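Local coordinates for integron cassette protein (Vibrio cholerae, PDB 3G1J), which is of unknown function but is encoded on a mobile integron cassette and probably adopts a small SH3-like beta fold, at residues Y20-V23 and R24-D28. Numbering follows the deposited sequence.
Sequences YKVV and RSFRD
The carbonyl oxygen of Arg24 lies where Val22 and Phe26 converge, met by a methyl group on the one hand and a ring edge on the other. Val22 CG1 comes to 3.3 Å from Arg24 O, a van der Waals contact made two residues along the chain. Phe26 turns its rim to the same oxygen, which lies in the plane of the ring with Phe26 CD1 3.5 Å from Arg24 O. The methyl and the ring are also neighbours: Val22 CG1 stands 4.4 Å from Phe26 CE1, approaching the ring obliquely. The first torsion of Val22 (chi1 173°) sets CG1 opposite the backbone N and beside the carbonyl carbon, on the side toward which the chain runs on. Phe26 has its CG between its own N and carbonyl carbon (chi1 70°), and the ring reaches back to Val22. Strand 19-22 ends here, and the chain leaves the five-stranded antiparallel sheet for the short hairpin 26-27/33-34. A long excursion between the first two sheet strands is consistent with an RT loop as in SH3-like folds, the clan to which the family belongs. Backbone hydrogen bonds of Val22 with Gly37 and Asp38 tie the start of this excursion to its return, and Ser25 OG bonds to Arg36 N. Phe26 stacks on Tyr34 of the partner hairpin strand and touches Ile67, while Val22 also packs on Phe87. Val23 and Arg24 point their side chains away from each other's segment overall, though at the junction Arg24 CB still rests against the Val23 carbonyl group and Val23 CB against Arg24 N. Arg24, its chain bent at chi3 (-50°), lies against Ser85 and Tyr86; Val23 touches Cys88 in the edge strand 87-89.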
loop_
_atom_site.group_PDB
_atom_site.type_symbol
_atom_site.label_atom_id
_atom_site.label_comp_id
_atom_site.label_asym_id
_atom_site.label_seq_id
_atom_site.Cartn_x
_atom_site.Cartn_y
_atom_site.Cartn_z
ATOM N N TYR A 20 9.747 3.607 -1.490
ATOM C CA TYR A 20 8.942 4.080 -2.621
ATOM C C TYR A 20 8.536 5.544 -2.467
ATOM O O TYR A 20 8.205 5.990 -1.379
ATOM C CB TYR A 20 7.685 3.203 -2.797
ATOM C CG TYR A 20 8.045 1.780 -3.124
ATOM C CD1 TYR A 20 8.402 0.891 -2.111
ATOM C CD2 TYR A 20 8.109 1.340 -4.445
ATOM C CE1 TYR A 20 8.786 -0.403 -2.400
ATOM C CE2 TYR A 20 8.482 0.052 -4.746
ATOM C CZ TYR A 20 8.830 -0.817 -3.720
ATOM O OH TYR A 20 9.213 -2.104 -4.006
ATOM N N LYS A 21 8.565 6.279 -3.578
ATOM C CA LYS A 21 8.007 7.611 -3.652
ATOM C C LYS A 21 6.575 7.518 -4.152
ATOM O O LYS A 21 6.292 6.791 -5.112
ATOM C CB LYS A 21 8.820 8.435 -4.658
ATOM C CG LYS A 21 8.422 9.906 -4.761
ATOM C CD LYS A 21 9.150 10.589 -5.918
ATOM C CE LYS A 21 8.513 11.931 -6.251
ATOM N NZ LYS A 21 9.236 12.673 -7.327
ATOM N N VAL A 22 5.665 8.254 -3.527
ATOM C CA VAL A 22 4.317 8.345 -4.071
ATOM C C VAL A 22 4.359 9.234 -5.313
ATOM O O VAL A 22 4.778 10.387 -5.226
ATOM C CB VAL A 22 3.344 8.906 -3.029
ATOM C CG1 VAL A 22 1.974 9.162 -3.646
ATOM C CG2 VAL A 22 3.245 7.914 -1.842
ATOM N N VAL A 23 3.975 8.692 -6.470
ATOM C CA VAL A 23 4.018 9.487 -7.703
ATOM C C VAL A 23 2.658 9.952 -8.225
ATOM O O VAL A 23 2.584 10.692 -9.207
ATOM C CB VAL A 23 4.823 8.810 -8.834
ATOM C CG1 VAL A 23 6.302 8.779 -8.493
ATOM C CG2 VAL A 23 4.295 7.422 -9.129
ATOM N N ARG A 24 1.587 9.520 -7.569
ATOM C CA ARG A 24 0.289 10.146 -7.774
ATOM C C ARG A 24 -0.430 10.159 -6.444
ATOM O O ARG A 24 -0.547 9.115 -5.794
ATOM C CB ARG A 24 -0.575 9.423 -8.811
ATOM C CG ARG A 24 -1.833 10.233 -9.170
ATOM C CD ARG A 24 -2.878 9.480 -9.997
ATOM N NE ARG A 24 -2.300 8.832 -11.164
ATOM C CZ ARG A 24 -3.004 8.416 -12.209
ATOM N NH1 ARG A 24 -4.317 8.627 -12.259
ATOM N NH2 ARG A 24 -2.383 7.809 -13.214
ATOM N N SER A 25 -0.892 11.331 -6.022
ATOM C CA SER A 25 -1.618 11.405 -4.752
ATOM C C SER A 25 -2.837 10.499 -4.865
ATOM O O SER A 25 -3.437 10.386 -5.934
ATOM C CB SER A 25 -2.044 12.841 -4.417
ATOM O OG SER A 25 -0.933 13.722 -4.332
ATOM N N PHE A 26 -3.203 9.842 -3.773
ATOM C CA PHE A 26 -4.388 9.001 -3.783
ATOM C C PHE A 26 -4.977 8.888 -2.384
ATOM O O PHE A 26 -4.288 9.131 -1.382
ATOM C CB PHE A 26 -4.052 7.609 -4.325
ATOM C CG PHE A 26 -3.183 6.788 -3.399
ATOM C CD1 PHE A 26 -1.803 6.821 -3.507
ATOM C CD2 PHE A 26 -3.752 5.986 -2.420
ATOM C CE1 PHE A 26 -1.003 6.063 -2.660
ATOM C CE2 PHE A 26 -2.956 5.233 -1.565
ATOM C CZ PHE A 26 -1.578 5.274 -1.690
ATOM N N ARG A 27 -6.257 8.521 -2.331
ATOM C CA ARG A 27 -6.963 8.325 -1.067
ATOM C C ARG A 27 -7.300 6.858 -0.934
ATOM O O ARG A 27 -7.729 6.219 -1.901
ATOM C CB ARG A 27 -8.258 9.148 -1.022
ATOM C CG ARG A 27 -8.038 10.644 -1.105
ATOM C CD ARG A 27 -9.197 11.458 -0.518
ATOM N NE ARG A 27 -8.786 12.854 -0.386
ATOM C CZ ARG A 27 -8.386 13.420 0.750
ATOM N NH1 ARG A 27 -8.367 12.720 1.876
ATOM N NH2 ARG A 27 -8.015 14.696 0.762
ATOM N N ASP A 28 -7.106 6.313 0.261
ATOM C CA ASP A 28 -7.383 4.901 0.462
ATOM C C ASP A 28 -8.831 4.652 0.886
ATOM O O ASP A 28 -9.660 5.567 0.885
ATOM C CB ASP A 28 -6.349 4.255 1.409
ATOM C CG ASP A 28 -6.528 4.655 2.878
ATOM O OD1 ASP A 28 -7.532 5.306 3.257
ATOM O OD2 ASP A 28 -5.646 4.281 3.677
#